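Local structure of beta-agarase D (Zobellia galactanivorans, 4ASM) at residues L146-E160 and K314-Q328. The protein hydrolyses the beta-1,4-linkages of agarose at random along the chain with retention of anomeric configuration, here seen as its GH16 catalytic domain. Numbering follows the deposited sequence.
With IMD (imidazole), chain C.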
# COMPACT_ATOMS: atom_id res chain seq x y z
N LEU A 146 -0.07 -13.34 -3.68
CA LEU A 146 0.64 -12.11 -4.06
C LEU A 146 0.05 -10.88 -3.39
O LEU A 146 -1.10 -10.90 -2.94
CB LEU A 146 0.55 -11.89 -5.58
CG LEU A 146 1.23 -12.94 -6.42
CD1 LEU A 146 0.82 -12.77 -7.87
CD2 LEU A 146 2.75 -12.91 -6.28
N ALA A 147 0.84 -9.81 -3.35
CA ALA A 147 0.40 -8.55 -2.76
C ALA A 147 -0.41 -7.73 -3.76
O ALA A 147 0.05 -7.48 -4.89
CB ALA A 147 1.61 -7.74 -2.30
N SER A 148 -1.61 -7.34 -3.33
CA SER A 148 -2.44 -6.34 -4.01
C SER A 148 -2.10 -5.00 -3.38
O SER A 148 -2.34 -4.82 -2.16
CB SER A 148 -3.92 -6.66 -3.80
OG SER A 148 -4.27 -7.90 -4.41
N ASP A 149 -1.51 -4.09 -4.16
CA ASP A 149 -0.91 -2.86 -3.62
C ASP A 149 -1.47 -1.59 -4.25
O ASP A 149 -1.52 -1.46 -5.49
CB ASP A 149 0.61 -2.81 -3.87
CG ASP A 149 1.37 -3.94 -3.21
OD1 ASP A 149 1.01 -4.37 -2.09
OD2 ASP A 149 2.40 -4.37 -3.82
N ILE A 150 -1.88 -0.65 -3.39
CA ILE A 150 -2.20 0.71 -3.81
C ILE A 150 -1.46 1.60 -2.84
O ILE A 150 -1.64 1.49 -1.63
CB ILE A 150 -3.71 1.01 -3.75
CG1 ILE A 150 -4.47 0.03 -4.65
CG2 ILE A 150 -3.96 2.46 -4.12
CD1 ILE A 150 -5.99 0.16 -4.59
N TRP A 151 -0.58 2.45 -3.35
CA TRP A 151 0.31 3.15 -2.44
C TRP A 151 0.85 4.46 -3.00
O TRP A 151 0.61 4.78 -4.17
CB TRP A 151 1.44 2.20 -1.99
CG TRP A 151 2.23 1.51 -3.08
CD1 TRP A 151 1.75 0.67 -4.06
CD2 TRP A 151 3.65 1.58 -3.27
NE1 TRP A 151 2.80 0.22 -4.84
CE2 TRP A 151 3.97 0.76 -4.37
CE3 TRP A 151 4.68 2.25 -2.60
CZ2 TRP A 151 5.28 0.61 -4.84
CZ3 TRP A 151 5.98 2.09 -3.04
CH2 TRP A 151 6.28 1.27 -4.15
N LEU A 152 1.54 5.21 -2.14
CA LEU A 152 2.11 6.51 -2.48
C LEU A 152 3.61 6.48 -2.18
O LEU A 152 4.03 5.99 -1.11
CB LEU A 152 1.44 7.61 -1.65
CG LEU A 152 -0.08 7.64 -1.56
CD1 LEU A 152 -0.55 8.73 -0.60
CD2 LEU A 152 -0.74 7.79 -2.94
N LEU A 153 4.43 7.01 -3.10
CA LEU A 153 5.89 6.96 -2.90
C LEU A 153 6.52 8.23 -3.44
O LEU A 153 6.25 8.61 -4.59
CB LEU A 153 6.49 5.74 -3.60
CG LEU A 153 8.00 5.49 -3.50
CD1 LEU A 153 8.45 5.27 -2.05
CD2 LEU A 153 8.43 4.31 -4.39
N SER A 154 7.34 8.89 -2.63
CA SER A 154 8.01 10.11 -3.12
C SER A 154 8.96 9.73 -4.26
O SER A 154 9.52 8.63 -4.25
CB SER A 154 8.73 10.84 -1.97
OG SER A 154 9.83 10.11 -1.50
N PRO A 155 9.09 10.60 -5.27
CA PRO A 155 10.03 10.33 -6.38
C PRO A 155 11.44 9.91 -5.93
O PRO A 155 12.08 9.11 -6.60
CB PRO A 155 10.06 11.66 -7.13
CG PRO A 155 8.70 12.21 -6.94
CD PRO A 155 8.28 11.81 -5.52
N ASP A 156 11.92 10.45 -4.81
CA ASP A 156 13.27 10.11 -4.35
C ASP A 156 13.34 8.85 -3.49
O ASP A 156 14.40 8.49 -2.96
CB ASP A 156 13.94 11.30 -3.66
CG ASP A 156 13.46 11.53 -2.23
OD1 ASP A 156 12.56 10.81 -1.72
OD2 ASP A 156 13.99 12.47 -1.60
N ASP A 157 12.19 8.17 -3.34
CA ASP A 157 12.12 6.84 -2.70
C ASP A 157 12.37 6.87 -1.17
O ASP A 157 12.62 5.82 -0.58
CB ASP A 157 13.05 5.81 -3.38
CG ASP A 157 12.63 5.47 -4.80
OD1 ASP A 157 11.44 5.62 -5.12
OD2 ASP A 157 13.53 5.04 -5.57
N THR A 158 12.28 8.05 -0.55
CA THR A 158 12.52 8.13 0.92
C THR A 158 11.24 8.06 1.77
O THR A 158 11.29 7.69 2.93
CB THR A 158 13.30 9.40 1.33
OG1 THR A 158 12.56 10.57 0.98
CG2 THR A 158 14.68 9.44 0.66
N GLN A 159 10.11 8.46 1.20
CA GLN A 159 8.88 8.59 1.99
C GLN A 159 7.75 7.91 1.27
O GLN A 159 7.56 8.13 0.07
CB GLN A 159 8.54 10.05 2.25
CG GLN A 159 9.64 10.84 3.00
CD GLN A 159 9.29 12.30 3.31
OE1 GLN A 159 10.19 13.11 3.64
NE2 GLN A 159 8.04 12.64 3.21
N GLU A 160 6.97 7.11 2.01
CA GLU A 160 5.91 6.28 1.41
C GLU A 160 4.72 6.19 2.35
O GLU A 160 4.89 6.08 3.55
CB GLU A 160 6.46 4.88 1.13
CG GLU A 160 5.41 3.83 0.80
CD GLU A 160 6.03 2.48 0.54
OE1 GLU A 160 7.26 2.39 0.27
OE2 GLU A 160 5.26 1.48 0.57
N LYS A 314 8.67 13.24 10.15
CA LYS A 314 7.42 13.63 9.54
C LYS A 314 7.49 13.44 8.04
O LYS A 314 8.58 13.37 7.45
CB LYS A 314 7.09 15.09 9.91
CG LYS A 314 8.08 16.14 9.38
CD LYS A 314 7.64 17.55 9.80
CE LYS A 314 8.24 17.95 11.13
NZ LYS A 314 7.50 19.06 11.78
N PHE A 315 6.32 13.34 7.42
CA PHE A 315 6.23 13.36 5.98
C PHE A 315 6.40 14.80 5.52
O PHE A 315 5.98 15.76 6.18
CB PHE A 315 4.88 12.80 5.54
CG PHE A 315 4.64 11.37 5.96
CD1 PHE A 315 5.38 10.33 5.39
CD2 PHE A 315 3.69 11.06 6.93
CE1 PHE A 315 5.17 9.01 5.78
CE2 PHE A 315 3.46 9.73 7.33
CZ PHE A 315 4.23 8.69 6.74
N SER A 316 7.05 14.98 4.38
CA SER A 316 7.33 16.32 3.92
C SER A 316 7.37 16.42 2.40
O SER A 316 7.57 17.52 1.87
CB SER A 316 8.65 16.81 4.50
OG SER A 316 9.74 16.00 4.11
N LYS A 317 7.19 15.30 1.71
CA LYS A 317 7.39 15.28 0.25
C LYS A 317 6.15 14.83 -0.50
O LYS A 317 5.45 13.89 -0.08
CB LYS A 317 8.57 14.38 -0.11
CG LYS A 317 9.91 14.95 0.39
CD LYS A 317 11.05 13.93 0.34
CE LYS A 317 12.37 14.58 0.75
NZ LYS A 317 13.48 13.60 0.80
N GLU A 318 5.86 15.50 -1.62
CA GLU A 318 4.84 15.02 -2.55
C GLU A 318 5.18 13.59 -3.01
O GLU A 318 6.35 13.18 -3.08
CB GLU A 318 4.63 15.95 -3.76
CG GLU A 318 5.81 15.99 -4.70
CD GLU A 318 5.58 16.83 -5.94
OE1 GLU A 318 4.45 17.34 -6.13
OE2 GLU A 318 6.55 16.94 -6.73
N MET A 319 4.13 12.86 -3.36
CA MET A 319 4.24 11.44 -3.66
C MET A 319 3.53 11.03 -4.95
O MET A 319 2.52 11.63 -5.33
CB MET A 319 3.69 10.61 -2.50
CG MET A 319 4.48 10.83 -1.21
SD MET A 319 3.89 9.71 0.07
CE MET A 319 4.85 10.38 1.44
N ASP A 320 4.11 10.05 -5.65
CA ASP A 320 3.46 9.40 -6.78
C ASP A 320 2.47 8.35 -6.30
O ASP A 320 2.77 7.58 -5.38
CB ASP A 320 4.50 8.67 -7.63
CG ASP A 320 5.54 9.63 -8.21
OD1 ASP A 320 5.13 10.65 -8.80
OD2 ASP A 320 6.75 9.34 -8.10
N ILE A 321 1.31 8.30 -6.95
CA ILE A 321 0.35 7.21 -6.73
C ILE A 321 0.77 6.03 -7.59
O ILE A 321 0.92 6.18 -8.82
CB ILE A 321 -1.09 7.58 -7.11
CG1 ILE A 321 -1.57 8.81 -6.35
CG2 ILE A 321 -2.03 6.39 -6.84
CD1 ILE A 321 -2.81 9.47 -6.97
N ILE A 322 0.97 4.88 -6.95
CA ILE A 322 1.37 3.65 -7.63
C ILE A 322 0.37 2.55 -7.33
O ILE A 322 -0.10 2.39 -6.19
CB ILE A 322 2.78 3.21 -7.17
CG1 ILE A 322 3.81 4.33 -7.49
CG2 ILE A 322 3.16 1.88 -7.81
CD1 ILE A 322 5.20 4.12 -6.93
N ILE A 323 -0.02 1.81 -8.36
CA ILE A 323 -0.83 0.61 -8.16
C ILE A 323 -0.07 -0.53 -8.77
O ILE A 323 0.43 -0.41 -9.90
CB ILE A 323 -2.24 0.75 -8.80
CG1 ILE A 323 -2.96 1.95 -8.19
CG2 ILE A 323 -3.03 -0.56 -8.58
CD1 ILE A 323 -4.30 2.25 -8.84
N ASN A 324 0.05 -1.64 -8.05
CA ASN A 324 0.79 -2.77 -8.60
C ASN A 324 0.45 -4.10 -7.93
O ASN A 324 -0.35 -4.15 -7.00
CB ASN A 324 2.32 -2.53 -8.58
CG ASN A 324 2.97 -2.70 -7.20
OD1 ASN A 324 2.40 -3.30 -6.30
ND2 ASN A 324 4.18 -2.19 -7.05
N VAL A 325 1.08 -5.15 -8.44
CA VAL A 325 1.08 -6.45 -7.80
C VAL A 325 2.55 -6.79 -7.53
O VAL A 325 3.42 -6.46 -8.33
CB VAL A 325 0.40 -7.49 -8.73
CG1 VAL A 325 0.76 -8.94 -8.35
CG2 VAL A 325 -1.12 -7.23 -8.74
N GLU A 326 2.82 -7.45 -6.40
CA GLU A 326 4.19 -7.83 -6.02
C GLU A 326 4.27 -9.23 -5.46
O GLU A 326 3.41 -9.64 -4.68
CB GLU A 326 4.78 -6.87 -4.98
CG GLU A 326 4.99 -5.47 -5.52
CD GLU A 326 5.47 -4.49 -4.45
OE1 GLU A 326 5.78 -4.93 -3.31
OE2 GLU A 326 5.55 -3.28 -4.77
N ASP A 327 5.34 -9.92 -5.83
CA ASP A 327 5.80 -11.14 -5.17
C ASP A 327 6.98 -10.73 -4.28
O ASP A 327 8.11 -10.62 -4.74
CB ASP A 327 6.24 -12.15 -6.25
CG ASP A 327 6.38 -13.56 -5.73
OD1 ASP A 327 6.49 -13.73 -4.50
OD2 ASP A 327 6.42 -14.50 -6.55
N GLN A 328 6.69 -10.46 -3.01
CA GLN A 328 7.72 -9.91 -2.11
C GLN A 328 8.69 -10.97 -1.61
O GLN A 328 8.34 -12.15 -1.52
CB GLN A 328 7.07 -9.13 -0.97
CG GLN A 328 6.22 -7.98 -1.52
CD GLN A 328 5.47 -7.18 -0.47
OE1 GLN A 328 4.92 -6.10 -0.75
NE2 GLN A 328 5.41 -7.71 0.72
N1 IMD C . 4.88 -0.76 -0.70
C2 IMD C . 5.40 -1.10 -1.89
N3 IMD C . 4.85 -2.28 -2.27
C4 IMD C . 3.97 -2.68 -1.32
C5 IMD C . 4.00 -1.71 -0.32
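Lys317 NZ meets the syn lone pair of Asp156 OD2 at 2.7 Å, a salt bridge across the two segments, and donates a second, longer hydrogen bond to Thr158 OG1 (3.2 Å). Asp156 OD1 fixes the carboxylate, accepting from Ser154 OG, Thr158 N and Thr158 OG1; the bond from Thr158 N makes an Asx turn. Beyond it, strands 147-153 and 320-326 pair antiparallel through eight backbone hydrogen bonds, from Leu153–Asp320 to Ala147–Glu326. On the cleft face Ile322 CB lies over the five-membered ring of Trp151, 4.0 Å from the centroid and 18° off the normal, while C2 of an imidazole, probably from the crystallisation liquor, sits 3.1 Å above the opposite face. With CG between backbone N and carbonyl carbon (chi1 53°), the indole is laid against Ile322, its cross-strand partner. Glu326 OE2, probably substrate-binding, takes Asn324 ND2 on its anti lone pair and imidazole N3 at 2.8 Å; imidazole N1 donates to OE2 of Glu160, the probable nucleophile, at 2.6 Å (170° at the hydrogen). On the reverse face, Leu152 CD2 packs on Ile321 CG1 (3.7 Å), and Ile321 and Ile323 meet strand 350-362, as in the GH16 beta-sandwich; strand 159-166 continues the sheet beside 147-153 and strand 112-125 beside 320-326.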